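PDB 5ZTP: carbonic anhydrase from Glaciozyma antarctica, which probably catalyses the reversible hydration of carbon dioxide to bicarbonate, as expected of a beta-class carbonic anhydrase from a cold-living yeast. Local coordinates for residues G64-D68 with C124-P128; V130-I134 with S154-Y158. All coordinates share one frame; numbering follows the deposited sequence.

Contact 1 of 2, residues G64-D68 with C124-P128; sequences GRASD and CLEFP
Arg65 extends to the loop at 124-128 and donates from NE to the backbone carbonyl of Leu125, with Arg65 NE to Leu125 O at 3.0 Å and an N-H...O angle of 155°. The donor lies somewhat off the carbonyl plane. The carbonyl of Glu126 is also at the edge of the guanidinium, but Arg65 NH2 to Glu126 O is a longer approach of 3.7 Å. Chi1 of -58° sets CG beside the backbone N, and bends at chi2 and chi3 then fold the chain so that its middle runs across Leu125, with Arg65 CG and Leu125 CB 3.9 Å apart. Past that point the arginine and Phe127 run antiparallel to each other, the guanidinium and phenyl planes 82° apart, and Phe127 CD2 is 3.5 Å from Arg65 NE. Leu125 turns its CD2 branch to the first turn of helix 66-79, where it meets CB of Asp68 at 4.0 Å, while its CG lies against the hydroxyl of Ser67.

Partners beyond the two segments probably help to position these groups. Asp137 of helix 130-143 forms a salt bridge with Arg65 NH1 and also accepts a bond from Ala66 N, and Asn61 holds the backbone N of Arg65. Beyond Leu125 lies Arg71 of the second subunit, which forms a salt bridge with Asp68 and a hydrogen bond with the carbonyl of Cys124.

A leucine in place of Arg65 would probably leave the Leu125 carbonyl without this donor and Asp137 without its charged mate. One guanidinium thus serves two ends: its NE ties down a loop carbonyl and its NH1 meets a carboxylate, joining the loop that leads into helix 130-143 to the start of helix 66-79, and both to helix 130-143 itself, beside the dimer interface.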
ATOM      1  N   GLY A  64       7.358  -3.825   1.463  1.00 10.02           N
ATOM      2  CA  GLY A  64       7.315  -2.564   2.160  1.00 10.15           C
ATOM      3  C   GLY A  64       8.473  -1.676   1.748  1.00 10.39           C
ATOM      4  O   GLY A  64       9.023  -0.930   2.566  1.00 10.47           O
ATOM      5  N   ARG A  65       8.817  -1.712   0.467  1.00 10.66           N
ATOM      6  CA  ARG A  65      10.038  -1.079  -0.004  1.00 11.01           C
ATOM      7  C   ARG A  65       9.854   0.382  -0.351  1.00 10.75           C
ATOM      8  O   ARG A  65       8.958   0.745  -1.099  1.00 10.13           O
ATOM      9  CB  ARG A  65      10.615  -1.832  -1.226  1.00 11.59           C
ATOM     10  CG  ARG A  65      10.910  -3.287  -0.973  1.00 11.76           C
ATOM     11  CD  ARG A  65      11.930  -3.424   0.151  1.00 12.52           C
ATOM     12  NE  ARG A  65      13.199  -4.029  -0.299  1.00 13.26           N
ATOM     13  CZ  ARG A  65      14.413  -3.479  -0.206  1.00 13.50           C
ATOM     14  NH1 ARG A  65      14.583  -2.263   0.317  1.00 13.19           N
ATOM     15  NH2 ARG A  65      15.469  -4.166  -0.667  1.00 14.09           N
ATOM     16  N   ALA A  66      10.775   1.188   0.176  1.00 11.05           N
ATOM     17  CA  ALA A  66      10.810   2.645  -0.001  1.00 11.10           C
ATOM     18  C   ALA A  66      10.848   3.051  -1.454  1.00 11.37           C
ATOM     19  O   ALA A  66      10.079   3.936  -1.850  1.00 11.73           O
ATOM     20  CB  ALA A  66      12.008   3.250   0.725  1.00 10.85           C
ATOM     21  N   SER A  67      11.745   2.441  -2.239  1.00 11.60           N
ATOM     22  CA  SER A  67      11.961   2.870  -3.644  1.00 11.66           C
ATOM     23  C   SER A  67      10.652   2.815  -4.370  1.00 11.66           C
ATOM     24  O   SER A  67      10.299   3.743  -5.082  1.00 11.56           O
ATOM     25  CB  SER A  67      12.998   1.997  -4.399  1.00 11.79           C
ATOM     26  OG  SER A  67      12.624   0.617  -4.524  1.00 11.80           O
ATOM     27  N   ASP A  68       9.928   1.724  -4.144  1.00 11.98           N
ATOM     28  CA  ASP A  68       8.634   1.483  -4.782  1.00 12.43           C
ATOM     29  C   ASP A  68       7.574   2.469  -4.340  1.00 12.15           C
ATOM     30  O   ASP A  68       6.729   2.846  -5.114  1.00 12.41           O
ATOM     31  CB  ASP A  68       8.146   0.072  -4.453  1.00 12.94           C
ATOM     32  CG  ASP A  68       7.081  -0.385  -5.382  1.00 13.40           C
ATOM     33  OD1 ASP A  68       7.080   0.046  -6.538  1.00 14.63           O
ATOM     34  OD2 ASP A  68       6.234  -1.179  -4.976  1.00 13.95           O
ATOM     35  N   CYS A 124      12.132  -7.180  -8.498  1.00 14.97           N
ATOM     36  CA  CYS A 124      11.285  -7.590  -7.388  1.00 14.92           C
ATOM     37  C   CYS A 124      11.601  -6.903  -6.070  1.00 14.88           C
ATOM     38  O   CYS A 124      10.706  -6.755  -5.242  1.00 15.56           O
ATOM     39  CB  CYS A 124      11.321  -9.094  -7.209  1.00 15.06           C
ATOM     40  SG  CYS A 124      10.740  -9.946  -8.689  1.00 15.17           S
ATOM     41  N   LEU A 125      12.856  -6.489  -5.866  1.00 14.25           N
ATOM     42  CA  LEU A 125      13.252  -5.791  -4.639  1.00 13.48           C
ATOM     43  C   LEU A 125      13.244  -6.718  -3.379  1.00 13.83           C
ATOM     44  O   LEU A 125      12.980  -6.274  -2.262  1.00 13.45           O
ATOM     45  CB  LEU A 125      12.359  -4.566  -4.387  1.00 13.09           C
ATOM     46  CG  LEU A 125      12.137  -3.305  -5.245  1.00 12.59           C
ATOM     47  CD1 LEU A 125      12.703  -3.431  -6.623  1.00 12.25           C
ATOM     48  CD2 LEU A 125      10.682  -2.909  -5.281  1.00 12.49           C
ATOM     49  N   GLU A 126      13.581  -7.998  -3.575  1.00 14.24           N
ATOM     50  CA  GLU A 126      13.820  -8.965  -2.496  1.00 14.00           C
ATOM     51  C   GLU A 126      14.939  -8.509  -1.545  1.00 13.94           C
ATOM     52  O   GLU A 126      15.725  -7.613  -1.850  1.00 13.20           O
ATOM     53  CB  GLU A 126      14.130 -10.341  -3.108  1.00 14.36           C
ATOM     54  CG  GLU A 126      15.501 -10.485  -3.776  1.00 14.82           C
ATOM     55  CD  GLU A 126      15.503 -10.242  -5.258  1.00 14.70           C
ATOM     56  OE1 GLU A 126      14.601  -9.558  -5.760  1.00 14.53           O
ATOM     57  OE2 GLU A 126      16.432 -10.761  -5.912  1.00 15.28           O
ATOM     58  N   PHE A 127      14.973  -9.109  -0.367  1.00 14.36           N
ATOM     59  CA  PHE A 127      16.038  -8.847   0.581  1.00 14.71           C
ATOM     60  C   PHE A 127      16.354 -10.094   1.378  1.00 15.33           C
ATOM     61  O   PHE A 127      15.491 -10.954   1.586  1.00 15.45           O
ATOM     62  CB  PHE A 127      15.728  -7.664   1.529  1.00 15.00           C
ATOM     63  CG  PHE A 127      14.341  -7.696   2.177  1.00 15.09           C
ATOM     64  CD1 PHE A 127      14.126  -8.353   3.407  1.00 15.13           C
ATOM     65  CD2 PHE A 127      13.261  -7.027   1.589  1.00 14.81           C
ATOM     66  CE1 PHE A 127      12.867  -8.376   4.000  1.00 14.77           C
ATOM     67  CE2 PHE A 127      12.007  -7.050   2.180  1.00 14.78           C
ATOM     68  CZ  PHE A 127      11.810  -7.718   3.389  1.00 14.83           C
ATOM     69  N   PRO A 128      17.615 -10.206   1.811  1.00 16.05           N
ATOM     70  CA  PRO A 128      17.999 -11.348   2.596  1.00 15.94           C
ATOM     71  C   PRO A 128      17.800 -11.118   4.110  1.00 16.27           C
ATOM     72  O   PRO A 128      17.748 -12.067   4.865  1.00 15.93           O
ATOM     73  CB  PRO A 128      19.477 -11.503   2.220  1.00 15.88           C
ATOM     74  CG  PRO A 128      19.954 -10.089   2.061  1.00 15.94           C
ATOM     75  CD  PRO A 128      18.775  -9.321   1.534  1.00 16.14           C
TER

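Contact 2 of 2, residues V130-I134 with S154-Y158; sequences VDESI and SGYRY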
ATOM      1  N   VAL A 130      15.766  -8.856   7.307  1.00 16.92           N
ATOM      2  CA  VAL A 130      14.637  -7.992   7.609  1.00 16.02           C
ATOM      3  C   VAL A 130      15.120  -6.672   8.139  1.00 16.42           C
ATOM      4  O   VAL A 130      14.636  -5.637   7.734  1.00 16.99           O
ATOM      5  CB  VAL A 130      13.682  -8.612   8.616  1.00 15.55           C
ATOM      6  CG1 VAL A 130      12.643  -7.597   9.065  1.00 15.43           C
ATOM      7  CG2 VAL A 130      13.024  -9.839   8.012  1.00 15.54           C
ATOM      8  N   ASP A 131      16.074  -6.693   9.051  1.00 17.16           N
ATOM      9  CA  ASP A 131      16.503  -5.455   9.687  1.00 17.53           C
ATOM     10  C   ASP A 131      17.387  -4.589   8.769  1.00 18.09           C
ATOM     11  O   ASP A 131      17.180  -3.367   8.639  1.00 17.95           O
ATOM     12  CB  ASP A 131      17.171  -5.784  11.012  1.00 17.51           C
ATOM     13  CG  ASP A 131      16.177  -6.276  12.049  1.00 17.45           C
ATOM     14  OD1 ASP A 131      15.275  -7.063  11.731  1.00 17.12           O
ATOM     15  OD2 ASP A 131      16.276  -5.842  13.199  1.00 18.09           O
ATOM     16  N   GLU A 132      18.340  -5.220   8.092  1.00 19.15           N
ATOM     17  CA  GLU A 132      19.142  -4.487   7.090  1.00 20.15           C
ATOM     18  C   GLU A 132      18.259  -3.854   5.997  1.00 18.56           C
ATOM     19  O   GLU A 132      18.599  -2.791   5.496  1.00 17.61           O
ATOM     20  CB  GLU A 132      20.291  -5.334   6.467  1.00 21.37           C
ATOM     21  CG  GLU A 132      21.727  -4.861   6.781  1.00 22.85           C
ATOM     22  CD  GLU A 132      21.997  -4.419   8.223  1.00 24.65           C
ATOM     23  OE1 GLU A 132      21.534  -5.069   9.198  1.00 26.75           O
ATOM     24  OE2 GLU A 132      22.701  -3.396   8.387  1.00 25.43           O
ATOM     25  N   SER A 133      17.135  -4.489   5.647  1.00 17.07           N
ATOM     26  CA  SER A 133      16.266  -3.928   4.623  1.00 16.03           C
ATOM     27  C   SER A 133      15.585  -2.677   5.153  1.00 15.56           C
ATOM     28  O   SER A 133      15.302  -1.733   4.374  1.00 14.61           O
ATOM     29  CB  SER A 133      15.243  -4.944   4.118  1.00 15.70           C
ATOM     30  OG  SER A 133      14.475  -5.458   5.171  1.00 15.80           O
ATOM     31  N   ILE A 134      15.365  -2.667   6.476  1.00 15.31           N
ATOM     32  CA  ILE A 134      14.774  -1.517   7.158  1.00 14.99           C
ATOM     33  C   ILE A 134      15.792  -0.406   7.232  1.00 15.04           C
ATOM     34  O   ILE A 134      15.524   0.708   6.770  1.00 14.85           O
ATOM     35  CB  ILE A 134      14.275  -1.841   8.563  1.00 14.52           C
ATOM     36  CG1 ILE A 134      13.104  -2.806   8.493  1.00 14.06           C
ATOM     37  CG2 ILE A 134      13.811  -0.568   9.246  1.00 14.58           C
ATOM     38  CD1 ILE A 134      12.783  -3.465   9.811  1.00 13.80           C
ATOM     39  N   SER A 154      11.645   6.979  10.451  1.00 16.93           N
ATOM     40  CA  SER A 154      11.945   5.883  11.347  1.00 17.20           C
ATOM     41  C   SER A 154      11.512   4.580  10.709  1.00 16.91           C
ATOM     42  O   SER A 154      10.680   4.555   9.822  1.00 16.49           O
ATOM     43  CB  SER A 154      11.263   6.070  12.715  1.00 18.07           C
ATOM     44  OG  SER A 154       9.927   6.587  12.627  1.00 19.83           O
ATOM     45  N   GLY A 155      12.110   3.494  11.173  1.00 17.49           N
ATOM     46  CA  GLY A 155      11.887   2.172  10.611  1.00 17.28           C
ATOM     47  C   GLY A 155      11.743   1.124  11.700  1.00 17.66           C
ATOM     48  O   GLY A 155      12.544   1.076  12.669  1.00 17.13           O
ATOM     49  N   TYR A 156      10.724   0.284  11.525  1.00 17.45           N
ATOM     50  CA  TYR A 156      10.324  -0.686  12.514  1.00 17.80           C
ATOM     51  C   TYR A 156      10.166  -2.042  11.876  1.00 18.10           C
ATOM     52  O   TYR A 156       9.689  -2.147  10.742  1.00 18.63           O
ATOM     53  CB  TYR A 156       8.986  -0.284  13.130  1.00 18.55           C
ATOM     54  CG  TYR A 156       9.099   0.931  14.007  1.00 19.28           C
ATOM     55  CD1 TYR A 156       9.190   2.195  13.446  1.00 19.95           C
ATOM     56  CD2 TYR A 156       9.148   0.822  15.399  1.00 19.41           C
ATOM     57  CE1 TYR A 156       9.338   3.328  14.242  1.00 20.36           C
ATOM     58  CE2 TYR A 156       9.265   1.946  16.200  1.00 19.80           C
ATOM     59  CZ  TYR A 156       9.372   3.205  15.621  1.00 20.13           C
ATOM     60  OH  TYR A 156       9.533   4.346  16.391  1.00 19.94           O
ATOM     61  N   ARG A 157      10.599  -3.064  12.617  1.00 18.16           N
ATOM     62  CA  ARG A 157      10.325  -4.457  12.326  1.00 17.62           C
ATOM     63  C   ARG A 157       9.032  -4.811  13.003  1.00 16.87           C
ATOM     64  O   ARG A 157       8.986  -4.942  14.225  1.00 16.99           O
ATOM     65  CB  ARG A 157      11.426  -5.361  12.898  1.00 18.48           C
ATOM     66  CG  ARG A 157      11.105  -6.863  12.827  1.00 19.36           C
ATOM     67  CD  ARG A 157      12.292  -7.699  13.267  1.00 19.68           C
ATOM     68  NE  ARG A 157      12.491  -7.531  14.697  1.00 20.11           N
ATOM     69  CZ  ARG A 157      13.666  -7.453  15.313  1.00 20.65           C
ATOM     70  NH1 ARG A 157      14.813  -7.529  14.641  1.00 20.69           N
ATOM     71  NH2 ARG A 157      13.689  -7.285  16.627  1.00 21.14           N
ATOM     72  N   TYR A 158       7.982  -4.983  12.225  1.00 16.30           N
ATOM     73  CA  TYR A 158       6.804  -5.645  12.747  1.00 16.59           C
ATOM     74  C   TYR A 158       7.088  -7.129  12.956  1.00 17.09           C
ATOM     75  O   TYR A 158       7.501  -7.801  12.017  1.00 18.22           O
ATOM     76  CB  TYR A 158       5.614  -5.492  11.804  1.00 16.12           C
ATOM     77  CG  TYR A 158       4.366  -6.156  12.332  1.00 15.44           C
ATOM     78  CD1 TYR A 158       3.632  -5.596  13.373  1.00 14.98           C
ATOM     79  CD2 TYR A 158       3.935  -7.349  11.808  1.00 15.39           C
ATOM     80  CE1 TYR A 158       2.504  -6.209  13.866  1.00 14.69           C
ATOM     81  CE2 TYR A 158       2.808  -7.964  12.298  1.00 15.44           C
ATOM     82  CZ  TYR A 158       2.102  -7.389  13.324  1.00 15.09           C
ATOM     83  OH  TYR A 158       0.981  -8.046  13.774  1.00 16.04           O
TER
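Ile134 packs against the strand backbone at Gly155, its CG2 3.6 Å from Gly155 CA, while the longer branch runs on along the strand to place CD1 3.5 Å from Tyr156 O. With chi1 at -66°, CG2 is anti to the backbone N, and the two branches settle on successive residues of the strand. Gly155 presents bare backbone to CG2. This is a helix laid nearly antiparallel on an inner strand of the carbonic anhydrase sheet: the axes of 130-134 and 154-158 approach to 8.5 Å, with 161° between their directions.

Toward the partly exposed end the character changes. Val130 CG1 only brushes Arg157 CG at 4.1 Å, and beyond it the arginine, bent at chi3, brings NH1 to the carboxylate of Asp131. Both oxygens face that one nitrogen: Arg157 NH1 lies 2.7 Å from Asp131 OD2 in a salt bridge and is hydrogen-bonded to OD1 on its syn side. Glu159 pairs with NE of the same guanidinium.

Van der Waals contact of Ile134 with strand backbone therefore seats the helix on the sheet at one end, and at the other a single arginine between the carboxylates of Asp131 and Glu159 probably offsets only part of their combined negative charge.

Overall arrangement
Contact 1 closes before contact 2 opens along the chain, and their centres are 11 Å apart. They touch where Phe127 CD1 meets Ser133 OG at 3.4 Å, and Arg65 NH1 comes within 4.2 Å of Ser133 O. Helix 130-143 serves both: its first turn lies on strand 152-158 in contact 2, and the same helix borders contact 1. His89 of strand 84-90 bridges them too, bonding through NE2 to Gly64 O and through ND1 to Ser133 OG. Both contacts border the second subunit. A sulfate, probably from the crystallisation liquor, lies about 5 Å from the Phe127 side chain and may mark a pocket.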